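Local coordinates for enoyl-CoA hydratase (Mycobacterium thermoresistibile, PDB 3T3W), which probably acts as an enoyl-CoA hydratase of the crotonase family, adding water across the double bond of enoyl-CoA thioesters in lipid metabolism, at residues Y24-D28 against R29-I33; D152-L156 against M157-G161; R199-R203 against D204-A208; Q246-F249 against D250-Q253. All blocks are in the same frame, centred on the assembly; numbering follows the deposited sequence. Where two conformers were deposited one is given.

Interaction 1. Residues Y24-D28 against R29-I33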
loop_
_atom_site.group_PDB
_atom_site.type_symbol
_atom_site.label_atom_id
_atom_site.label_comp_id
_atom_site.label_asym_id
_atom_site.label_seq_id
_atom_site.Cartn_x
_atom_site.Cartn_y
_atom_site.Cartn_z
ATOM N N TYR F 24 24.887 21.645 -22.860
ATOM C CA TYR F 24 23.655 22.209 -22.320
ATOM C C TYR F 24 23.279 23.421 -23.139
ATOM O O TYR F 24 24.098 24.332 -23.322
ATOM C CB TYR F 24 23.867 22.604 -20.870
ATOM C CG TYR F 24 22.683 23.188 -20.170
ATOM C CD1 TYR F 24 21.740 22.384 -19.582
ATOM C CD2 TYR F 24 22.525 24.560 -20.047
ATOM C CE1 TYR F 24 20.661 22.921 -18.903
ATOM C CE2 TYR F 24 21.446 25.111 -19.378
ATOM C CZ TYR F 24 20.515 24.288 -18.798
ATOM O OH TYR F 24 19.419 24.853 -18.182
ATOM N N ASP F 25 22.040 23.463 -23.617
ATOM C CA ASP F 25 21.564 24.592 -24.467
ATOM C C ASP F 25 20.166 24.946 -24.000
ATOM O O ASP F 25 19.359 24.044 -23.787
ATOM C CB ASP F 25 21.446 24.169 -25.951
ATOM C CG ASP F 25 20.682 25.201 -26.820
ATOM O OD1 ASP F 25 21.359 26.183 -27.145
ATOM O OD2 ASP F 25 19.430 25.079 -27.149
ATOM N N VAL F 26 19.866 26.238 -23.875
ATOM C CA VAL F 26 18.504 26.677 -23.650
ATOM C C VAL F 26 18.088 27.560 -24.822
ATOM O O VAL F 26 18.735 28.572 -25.120
ATOM C CB VAL F 26 18.360 27.467 -22.339
ATOM C CG1 VAL F 26 16.958 28.104 -22.203
ATOM C CG2 VAL F 26 18.694 26.586 -21.159
ATOM N N SER F 27 17.013 27.179 -25.476
ATOM C CA SER F 27 16.381 28.044 -26.470
ATOM C C SER F 27 14.920 27.689 -26.649
ATOM O O SER F 27 14.542 26.530 -26.488
ATOM C CB SER F 27 17.117 27.988 -27.802
ATOM O OG SER F 27 17.209 26.670 -28.254
ATOM N N ASP F 28 14.095 28.697 -26.960
ATOM C CA ASP F 28 12.678 28.474 -27.186
ATOM C C ASP F 28 12.003 27.712 -26.009
ATOM O O ASP F 28 11.141 26.858 -26.240
ATOM C CB ASP F 28 12.465 27.654 -28.487
ATOM C CG ASP F 28 13.189 28.242 -29.690
ATOM O OD1 ASP F 28 12.961 29.424 -29.943
ATOM O OD2 ASP F 28 13.992 27.507 -30.335
ATOM N N ARG F 29 12.404 28.037 -24.789
ATOM C CA ARG F 29 11.896 27.452 -23.527
ATOM C C ARG F 29 12.212 25.952 -23.352
ATOM O O ARG F 29 11.607 25.282 -22.493
ATOM C CB ARG F 29 10.392 27.724 -23.324
ATOM C CG ARG F 29 10.061 29.225 -23.399
ATOM C CD ARG F 29 8.696 29.544 -22.828
ATOM N NE ARG F 29 8.665 29.127 -21.431
ATOM C CZ ARG F 29 9.144 29.819 -20.392
ATOM N NH1 ARG F 29 9.657 31.047 -20.536
ATOM N NH2 ARG F 29 9.076 29.278 -19.184
ATOM N N ILE F 30 13.174 25.456 -24.125
ATOM C CA ILE F 30 13.584 24.029 -24.034
ATOM C C ILE F 30 15.029 24.023 -23.577
ATOM O O ILE F 30 15.853 24.690 -24.185
ATOM C CB ILE F 30 13.472 23.323 -25.414
ATOM C CG1 ILE F 30 12.029 23.346 -25.924
ATOM C CG2 ILE F 30 13.973 21.863 -25.299
ATOM C CD1 ILE F 30 11.889 22.997 -27.395
ATOM N N ALA F 31 15.340 23.260 -22.527
ATOM C CA ALA F 31 16.727 22.972 -22.138
ATOM C C ALA F 31 17.071 21.637 -22.724
ATOM O O ALA F 31 16.423 20.632 -22.391
ATOM C CB ALA F 31 16.869 22.898 -20.615
ATOM N N THR F 32 18.074 21.615 -23.597
ATOM C CA THR F 32 18.535 20.372 -24.173
ATOM C C THR F 32 19.856 19.963 -23.499
ATOM O O THR F 32 20.859 20.718 -23.555
ATOM C CB THR F 32 18.742 20.495 -25.686
ATOM O OG1 THR F 32 17.504 20.955 -26.269
ATOM C CG2 THR F 32 19.147 19.149 -26.266
ATOM N N ILE F 33 19.809 18.808 -22.835
ATOM C CA ILE F 33 20.948 18.250 -22.124
ATOM C C ILE F 33 21.465 17.088 -22.976
ATOM O O ILE F 33 20.752 16.105 -23.203
ATOM C CB ILE F 33 20.533 17.694 -20.734
ATOM C CG1 ILE F 33 19.860 18.777 -19.874
ATOM C CG2 ILE F 33 21.727 17.049 -20.021
ATOM C CD1 ILE F 33 19.259 18.316 -18.547
HETATM O O HOH W 1 17.199 23.599 -26.355
#
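Tyr24 to Ser27 pair with Ile30 to Ile33 in a tight two-residue beta hairpin, the antiparallel edge of the crotonase sheet, closed by a type I' turn from Ser27 to Ile30. Two hydrogen-bonded pairs carry the ladder. Thr32 N reaches Asp25 O at 2.8 Å with an N-H...O angle of 162°, answered by Asp25 N to Thr32 O, while Ser27 and Ile30 exchange a similar pair next to the turn. Positive phi at both Asp28 and Arg29 is the signature of the I' geometry.

On the face of Tyr24, Val26, Ala31 and Ile33 the contacts are apolar. With CG anti to its backbone N (chi1 -179°), the Tyr24 ring runs along the hairpin: its edge atom CD1 lies 4.1 Å from Ile33 CG1, and its OH ends 4.0 Å from Ala31 CB. Val26 CG2 touches that same methyl. On the face of Asp25, Ser27, Ile30 and Thr32, water 1 bridges Asp25 OD2, Ile30 O and Thr32 OG1, and Ser27 OG donates to the syn lone pair of Asp25 OD2 at 2.9 Å.

Farther out, helix 46-61 packs on the Tyr24 face, where Arg58 makes a cation-pi contact with the ring. Arg29 NE bonds to Ser66 OG beside the next strand, and Arg211 NH2 of helix 206-217 forms a salt bridge with Asp28 OD2.

Interaction 2. Residues D152-L156 against M157-G161. Unlike the reference sequence in segment 157-161: Asp158 (reference Gly).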
loop_
_atom_site.group_PDB
_atom_site.type_symbol
_atom_site.label_atom_id
_atom_site.label_comp_id
_atom_site.label_asym_id
_atom_site.label_seq_id
_atom_site.Cartn_x
_atom_site.Cartn_y
_atom_site.Cartn_z
ATOM N N ASP F 152 19.153 -5.027 -19.844
ATOM C CA ASP F 152 19.839 -4.982 -18.565
ATOM C C ASP F 152 20.398 -6.360 -18.256
ATOM O O ASP F 152 19.747 -7.113 -17.543
ATOM C CB ASP F 152 18.920 -4.510 -17.453
ATOM C CG ASP F 152 19.631 -4.363 -16.134
ATOM O OD1 ASP F 152 20.902 -4.520 -16.117
ATOM O OD2 ASP F 152 18.913 -4.155 -15.120
ATOM N N PRO F 153 21.611 -6.665 -18.776
ATOM C CA PRO F 153 22.231 -7.973 -18.562
ATOM C C PRO F 153 23.072 -8.133 -17.289
ATOM O O PRO F 153 23.989 -9.009 -17.257
ATOM C CB PRO F 153 23.097 -8.142 -19.805
ATOM C CG PRO F 153 23.474 -6.773 -20.199
ATOM C CD PRO F 153 22.324 -5.879 -19.806
ATOM N N VAL F 154 22.790 -7.369 -16.235
ATOM C CA VAL F 154 23.659 -7.427 -15.031
ATOM C C VAL F 154 23.557 -8.694 -14.228
ATOM O O VAL F 154 24.420 -8.937 -13.404
ATOM C CB VAL F 154 23.500 -6.232 -14.040
ATOM C CG1 VAL F 154 24.011 -4.961 -14.667
ATOM C CG2 VAL F 154 22.083 -6.116 -13.506
ATOM N N VAL F 155 22.564 -9.564 -14.501
ATOM C CA VAL F 155 22.518 -10.879 -13.826
ATOM C C VAL F 155 23.824 -11.647 -14.091
ATOM O O VAL F 155 24.335 -12.358 -13.189
ATOM C CB VAL F 155 21.239 -11.691 -14.199
ATOM C CG1 VAL F 155 21.396 -13.191 -13.922
ATOM C CG2 VAL F 155 20.001 -11.129 -13.451
ATOM N N LEU F 156 24.383 -11.474 -15.289
ATOM C CA LEU F 156 25.700 -12.041 -15.615
ATOM C C LEU F 156 26.811 -11.652 -14.628
ATOM O O LEU F 156 27.777 -12.424 -14.431
ATOM C CB LEU F 156 26.136 -11.602 -17.015
ATOM C CG LEU F 156 25.567 -12.380 -18.177
ATOM C CD1 LEU F 156 25.762 -11.554 -19.451
ATOM C CD2 LEU F 156 26.247 -13.738 -18.290
ATOM N N MET F 157 26.703 -10.468 -14.038
ATOM C CA MET F 157 27.659 -9.970 -13.053
ATOM C C MET F 157 27.227 -10.230 -11.604
ATOM O O MET F 157 27.788 -9.645 -10.700
ATOM C CB MET F 157 27.840 -8.463 -13.225
ATOM C CG MET F 157 28.466 -8.064 -14.523
ATOM S SD MET F 157 28.569 -6.250 -14.598
ATOM C CE MET F 157 29.451 -6.086 -16.162
ATOM N N ASP F 158 26.241 -11.098 -11.416
ATOM C CA ASP F 158 25.728 -11.515 -10.111
ATOM C C ASP F 158 24.813 -10.538 -9.408
ATOM O O ASP F 158 24.631 -10.623 -8.196
ATOM C CB ASP F 158 26.820 -12.036 -9.167
ATOM C CG ASP F 158 26.737 -13.553 -9.005
ATOM O OD1 ASP F 158 25.843 -14.103 -8.270
ATOM O OD2 ASP F 158 27.527 -14.177 -9.697
ATOM N N ILE F 159 24.172 -9.661 -10.168
ATOM C CA ILE F 159 23.326 -8.650 -9.592
ATOM C C ILE F 159 21.907 -8.742 -10.141
ATOM O O ILE F 159 21.730 -8.975 -11.339
ATOM C CB ILE F 159 23.868 -7.242 -9.970
ATOM C CG1 ILE F 159 25.347 -7.113 -9.649
ATOM C CG2 ILE F 159 23.070 -6.163 -9.263
ATOM C CD1 ILE F 159 25.659 -7.276 -8.190
ATOM N N GLY F 160 20.896 -8.563 -9.289
ATOM C CA GLY F 160 19.521 -8.716 -9.703
ATOM C C GLY F 160 18.883 -7.490 -10.360
ATOM O O GLY F 160 17.925 -6.925 -9.801
ATOM N N GLY F 161 19.445 -7.035 -11.475
ATOM C CA GLY F 161 18.951 -5.829 -12.137
ATOM C C GLY F 161 19.664 -4.604 -11.582
ATOM O O GLY F 161 20.231 -4.634 -10.462
#
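Val154 CG2 presses on Gly161 CA at 3.4 Å, closer than carbon atoms usually pack, in the loop between strand 149-151 and helix 167-171 of the crotonase fold. A short 3-10 turn around Val154 to Leu156 leads here into a chain that curls back over it. The chi1 of -68° puts Val154 CG1 anti to the carbonyl carbon and so leaves CG2 between the backbone N and that carbon, directed at the glycine. Gly161 has a positive phi of 89°, and its CA comes 3.4 Å from Asp152 OD2 as well. Gly160, just before it, is the centre of an inverse gamma turn.

Backbone bonds hold the curl. Val154 O accepts Met157 N at 2.8 Å and, weakly, Ile159 N at 3.3 Å; Asp158 N binds Val155 O. The Met157 and Asp158 bonds are the i to i+3 links of the 3-10 turn. Ile159 CB then settles 4.1 Å from Val154 CG2, and its side chain leads on to His252 and His256 near the zinc ion. Asp158, which differs from the reference sequence, has a positive phi as the chain reverses.

Asp152 ties the start of the loop to its end. Its OD1 is held by Ser130 and its OD2 by His167 and the amide of Val162. Val155 and Leu156 pack against Ala224 and Met220 of a second subunit. Within the loop, Val155 CA makes a C-H...O contact with Ile159 O at 3.2 Å.

Interaction 3. Residues R199-R203 against D204-A208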
loop_
_atom_site.group_PDB
_atom_site.type_symbol
_atom_site.label_atom_id
_atom_site.label_comp_id
_atom_site.label_asym_id
_atom_site.label_seq_id
_atom_site.Cartn_x
_atom_site.Cartn_y
_atom_site.Cartn_z
ATOM N N ARG F 199 6.867 6.689 -28.411
ATOM C CA ARG F 199 6.809 6.782 -29.875
ATOM C C ARG F 199 8.137 6.276 -30.411
ATOM O O ARG F 199 9.155 6.537 -29.822
ATOM C CB ARG F 199 6.701 8.239 -30.293
ATOM C CG ARG F 199 5.394 8.883 -29.918
ATOM C CD ARG F 199 5.115 10.158 -30.717
ATOM N NE ARG F 199 4.086 10.932 -29.996
ATOM C CZ ARG F 199 3.975 12.256 -30.043
ATOM N NH1 ARG F 199 4.848 12.962 -30.760
ATOM N NH2 ARG F 199 2.985 12.866 -29.387
ATOM N N VAL F 200 8.082 5.532 -31.499
ATOM C CA VAL F 200 9.264 5.052 -32.218
ATOM C C VAL F 200 9.311 5.812 -33.544
ATOM O O VAL F 200 8.283 5.927 -34.262
ATOM C CB VAL F 200 9.175 3.528 -32.507
ATOM C CG1 VAL F 200 10.405 3.064 -33.322
ATOM C CG2 VAL F 200 8.970 2.755 -31.186
ATOM N N VAL F 201 10.489 6.354 -33.856
ATOM C CA VAL F 201 10.666 7.213 -35.016
ATOM C C VAL F 201 11.959 6.797 -35.723
ATOM O O VAL F 201 12.823 6.106 -35.147
ATOM C CB VAL F 201 10.772 8.716 -34.612
ATOM C CG1 VAL F 201 9.523 9.162 -33.819
ATOM C CG2 VAL F 201 12.016 8.976 -33.777
ATOM N N PRO F 202 12.080 7.175 -36.989
ATOM C CA PRO F 202 13.337 6.850 -37.695
ATOM C C PRO F 202 14.533 7.519 -37.042
ATOM O O PRO F 202 14.412 8.624 -36.544
ATOM C CB PRO F 202 13.097 7.421 -39.107
ATOM C CG PRO F 202 11.588 7.341 -39.258
ATOM C CD PRO F 202 11.050 7.721 -37.887
ATOM N N ARG F 203 15.695 6.851 -37.068
ATOM C CA ARG F 203 16.883 7.351 -36.423
ATOM C C ARG F 203 17.231 8.757 -36.887
ATOM O O ARG F 203 17.523 9.642 -36.097
ATOM C CB ARG F 203 18.069 6.396 -36.673
ATOM C CG ARG F 203 19.446 6.897 -36.272
ATOM C CD ARG F 203 19.563 7.108 -34.779
ATOM N NE ARG F 203 20.877 7.690 -34.373
ATOM C CZ ARG F 203 21.055 8.968 -34.023
ATOM N NH1 ARG F 203 20.036 9.840 -34.068
ATOM N NH2 ARG F 203 22.251 9.394 -33.629
ATOM N N ASP F 204 17.137 8.986 -38.188
ATOM C CA ASP F 204 17.542 10.287 -38.691
ATOM C C ASP F 204 16.580 11.446 -38.392
ATOM O O ASP F 204 16.914 12.580 -38.688
ATOM C CB ASP F 204 17.900 10.204 -40.181
ATOM C CG ASP F 204 16.725 10.007 -41.078
ATOM O OD1 ASP F 204 15.540 10.061 -40.669
ATOM O OD2 ASP F 204 17.003 9.806 -42.290
ATOM N N ARG F 205 15.404 11.157 -37.821
ATOM C CA ARG F 205 14.448 12.164 -37.392
ATOM C C ARG F 205 14.290 12.254 -35.891
ATOM O O ARG F 205 13.473 13.045 -35.427
ATOM C CB ARG F 205 13.034 11.858 -37.909
ATOM C CG ARG F 205 12.804 12.123 -39.333
ATOM C CD ARG F 205 11.397 12.657 -39.561
ATOM N NE ARG F 205 10.344 11.744 -39.113
ATOM C CZ ARG F 205 9.838 10.760 -39.851
ATOM N NH1 ARG F 205 10.336 10.448 -41.039
ATOM N NH2 ARG F 205 8.841 10.039 -39.381
ATOM N N LEU F 206 15.050 11.453 -35.132
ATOM C CA LEU F 206 14.861 11.406 -33.677
ATOM C C LEU F 206 14.950 12.795 -33.010
ATOM O O LEU F 206 14.079 13.166 -32.227
ATOM C CB LEU F 206 15.889 10.449 -33.090
ATOM C CG LEU F 206 15.868 10.366 -31.566
ATOM C CD1 LEU F 206 14.499 9.899 -31.060
ATOM C CD2 LEU F 206 17.001 9.446 -31.081
ATOM N N ASP F 207 16.006 13.556 -33.306
ATOM C CA ASP F 207 16.176 14.878 -32.730
ATOM C C ASP F 207 15.051 15.855 -33.115
ATOM O O ASP F 207 14.510 16.557 -32.245
ATOM C CB ASP F 207 17.541 15.478 -33.077
ATOM C CG ASP F 207 18.662 14.908 -32.239
ATOM O OD1 ASP F 207 18.411 14.506 -31.062
ATOM O OD2 ASP F 207 19.819 14.916 -32.752
ATOM N N ALA F 208 14.669 15.859 -34.387
ATOM C CA ALA F 208 13.602 16.770 -34.860
ATOM C C ALA F 208 12.280 16.426 -34.242
ATOM O O ALA F 208 11.563 17.314 -33.808
ATOM C CB ALA F 208 13.473 16.802 -36.419
HETATM O O HOH W 2 18.191 12.625 -35.244
HETATM O O HOH W 3 20.740 12.683 -34.474
#
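Apolar packing joins the end of strand 199-201, outermost in this chain's six-stranded sheet, to the start of helix 206-217, a strand-to-helix connection in the crotonase fold. Val201 CG2 rests 3.7 Å from Leu206 CA and 3.8 Å from Leu206 CD1, the two side chains meeting at about a right angle, and both also touch Ile143 of the neighbouring strand.

Backbone hydrogen bonds make the turn into the helix. Arg205 N binds Pro202 O at 3.0 Å, and Leu206 N binds Arg203 O with an N-H...O angle of 168°.

The Arg205 guanidinium offers one face to the Pro202 ring, whose CD sits 3.5 Å from Arg205 NH2. Bends at chi2 and chi3 fold the arginine alongside the proline, and Glu209 takes its NE in a salt bridge.

Water links the remaining polar groups. Water 2 donates to Arg203 O and accepts from Asp207 N, while water 3 spans Arg203 NH1 and Asp207 OD2. Arg203 NH1 and Asp207 OD2 stay 5.2 Å apart. Asp207 OD1 pairs directly with Arg71. The attraction between Arg203 and Asp207 is therefore probably softened, relayed by solvent rather than made by direct ion pairing.

Interaction 4. Residues Q246-F249 against D250-Q253. With ZN (zinc ion), chain T.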
loop_
_atom_site.group_PDB
_atom_site.type_symbol
_atom_site.label_atom_id
_atom_site.label_comp_id
_atom_site.label_asym_id
_atom_site.label_seq_id
_atom_site.Cartn_x
_atom_site.Cartn_y
_atom_site.Cartn_z
ATOM N N GLN F 246 13.038 1.836 -3.276
ATOM C CA GLN F 246 13.885 1.698 -2.106
ATOM C C GLN F 246 14.119 0.219 -1.742
ATOM O O GLN F 246 15.267 -0.192 -1.408
ATOM C CB GLN F 246 13.329 2.511 -0.934
ATOM C CG GLN F 246 13.268 4.027 -1.142
ATOM C CD GLN F 246 14.615 4.662 -1.393
ATOM O OE1 GLN F 246 15.653 4.183 -0.915
ATOM N NE2 GLN F 246 14.611 5.790 -2.126
ATOM N N SER F 247 13.057 -0.590 -1.818
ATOM C CA SER F 247 13.166 -2.004 -1.514
ATOM C C SER F 247 14.150 -2.703 -2.433
ATOM O O SER F 247 15.020 -3.485 -1.966
ATOM C CB SER F 247 11.792 -2.671 -1.582
ATOM O OG SER F 247 11.792 -3.911 -0.926
ATOM N N VAL F 248 14.040 -2.448 -3.736
ATOM C CA VAL F 248 14.867 -3.164 -4.688
ATOM C C VAL F 248 16.316 -2.698 -4.608
ATOM O O VAL F 248 17.239 -3.477 -4.833
ATOM C CB VAL F 248 14.292 -3.120 -6.131
ATOM C CG1 VAL F 248 15.202 -3.917 -7.060
ATOM C CG2 VAL F 248 12.871 -3.726 -6.134
ATOM N N PHE F 249 16.546 -1.464 -4.193
ATOM C CA PHE F 249 17.920 -1.002 -3.996
ATOM C C PHE F 249 18.661 -1.917 -3.017
ATOM O O PHE F 249 19.771 -2.351 -3.291
ATOM C CB PHE F 249 17.975 0.464 -3.553
ATOM C CG PHE F 249 19.369 0.980 -3.409
ATOM C CD1 PHE F 249 20.120 1.274 -4.520
ATOM C CD2 PHE F 249 19.953 1.105 -2.172
ATOM C CE1 PHE F 249 21.403 1.763 -4.406
ATOM C CE2 PHE F 249 21.278 1.592 -2.045
ATOM C CZ PHE F 249 21.982 1.923 -3.188
ATOM N N ASP F 250 18.022 -2.278 -1.912
ATOM C CA ASP F 250 18.637 -3.215 -0.990
ATOM C C ASP F 250 18.827 -4.622 -1.603
ATOM O O ASP F 250 19.863 -5.258 -1.360
ATOM C CB ASP F 250 17.879 -3.303 0.342
ATOM C CG ASP F 250 17.909 -1.969 1.080
ATOM O OD1 ASP F 250 19.065 -1.519 1.384
ATOM O OD2 ASP F 250 16.815 -1.351 1.281
ATOM N N ILE F 251 17.857 -5.087 -2.379
ATOM C CA ILE F 251 18.024 -6.372 -3.102
ATOM C C ILE F 251 19.288 -6.319 -4.014
ATOM O O ILE F 251 20.112 -7.238 -4.034
ATOM C CB ILE F 251 16.744 -6.716 -3.880
ATOM C CG1 ILE F 251 15.588 -6.985 -2.911
ATOM C CG2 ILE F 251 16.978 -7.892 -4.881
ATOM C CD1 ILE F 251 14.176 -7.021 -3.516
ATOM N N HIS F 252 19.418 -5.234 -4.765
ATOM C CA HIS F 252 20.578 -4.987 -5.610
ATOM C C HIS F 252 21.857 -5.044 -4.791
ATOM O O HIS F 252 22.829 -5.720 -5.176
ATOM C CB HIS F 252 20.384 -3.670 -6.317
ATOM C CG HIS F 252 21.564 -3.260 -7.166
ATOM N ND1 HIS F 252 21.575 -3.407 -8.511
ATOM C CD2 HIS F 252 22.785 -2.682 -6.816
ATOM C CE1 HIS F 252 22.765 -2.972 -8.996
ATOM N NE2 HIS F 252 23.514 -2.541 -7.968
ATOM N N GLN F 253 21.856 -4.413 -3.634
ATOM C CA GLN F 253 23.029 -4.407 -2.778
ATOM C C GLN F 253 23.386 -5.791 -2.214
ATOM O O GLN F 253 24.562 -6.082 -1.964
ATOM C CB GLN F 253 22.874 -3.343 -1.676
ATOM C CG GLN F 253 22.851 -1.913 -2.205
ATOM C CD GLN F 253 24.112 -1.501 -2.933
ATOM O OE1 GLN F 253 25.198 -1.948 -2.595
ATOM N NE2 GLN F 253 23.969 -0.697 -3.976
HETATM ZN ZN ZN T . 25.319 -1.528 -8.049
HETATM O O HOH W 4 25.900 -2.390 -9.888
#
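This contact spans about two buried turns of helix 241-263, a local i to i+4 contact along the helix where it passes the zinc site and meets other subunits. The i to i+4 ladder is continuous but uneven: His252 N meets Val248 O at 2.8 Å and nearly straight, 173° at the hydrogen, whereas Asp250 N to Gln246 O is weak at 3.5 Å.

Among the side chains, Phe249 and Gln253 carry the contact. Gln253 CG lies over one face of the Phe249 ring, toward its rim, in a CH-pi contact 4.1 Å from the centroid. A bend at chi2 (-61°) carries the Gln253 amide across the ring, planes 44° apart, with NE2 3.4 Å from Phe249 CZ. That nitrogen is hydrogen-bonded to Glu102, a zinc ligand, so Gln253 acts as a second-shell residue. Tyr99 meets the Phe249 ring edge-to-face and bonds Asp250 OD1, while Asp250 OD2 forms a salt bridge with Arg230 of a fourth subunit.

His252 NE2 binds the zinc ion at 2.1 Å, and a probable hydrogen bond from ND1 to Gly161 O helps fix the ring's rotation. Water 4 lies 2.1 Å from the zinc ion, and Glu102, Glu163 and His256 complete the protein ligands. His252 and His256, one helical turn apart, form the HxxxH spacing of a helix-borne metal site.

How the interactions relate
Interactions 2 and 4 form the zinc end of the chain: their centres are 13 Å apart and they touch directly, the end of the 152-161 loop meeting the metal-binding histidine of the helix. Ile159 of interaction 2 packs close to the His252 ring, though the exact separation is doubtful; both contacts also meet the same second subunit. Interactions 1 and 3 belong to the six-stranded sheet, at its two outermost strands within the chain, with centres 19 Å apart and nearest atoms about 7 Å apart. Helix 206-217, begun in interaction 3, supplies Arg211 to the hairpin of interaction 1. Interaction 1 lies about 34 Å, centre to centre, from interaction 4.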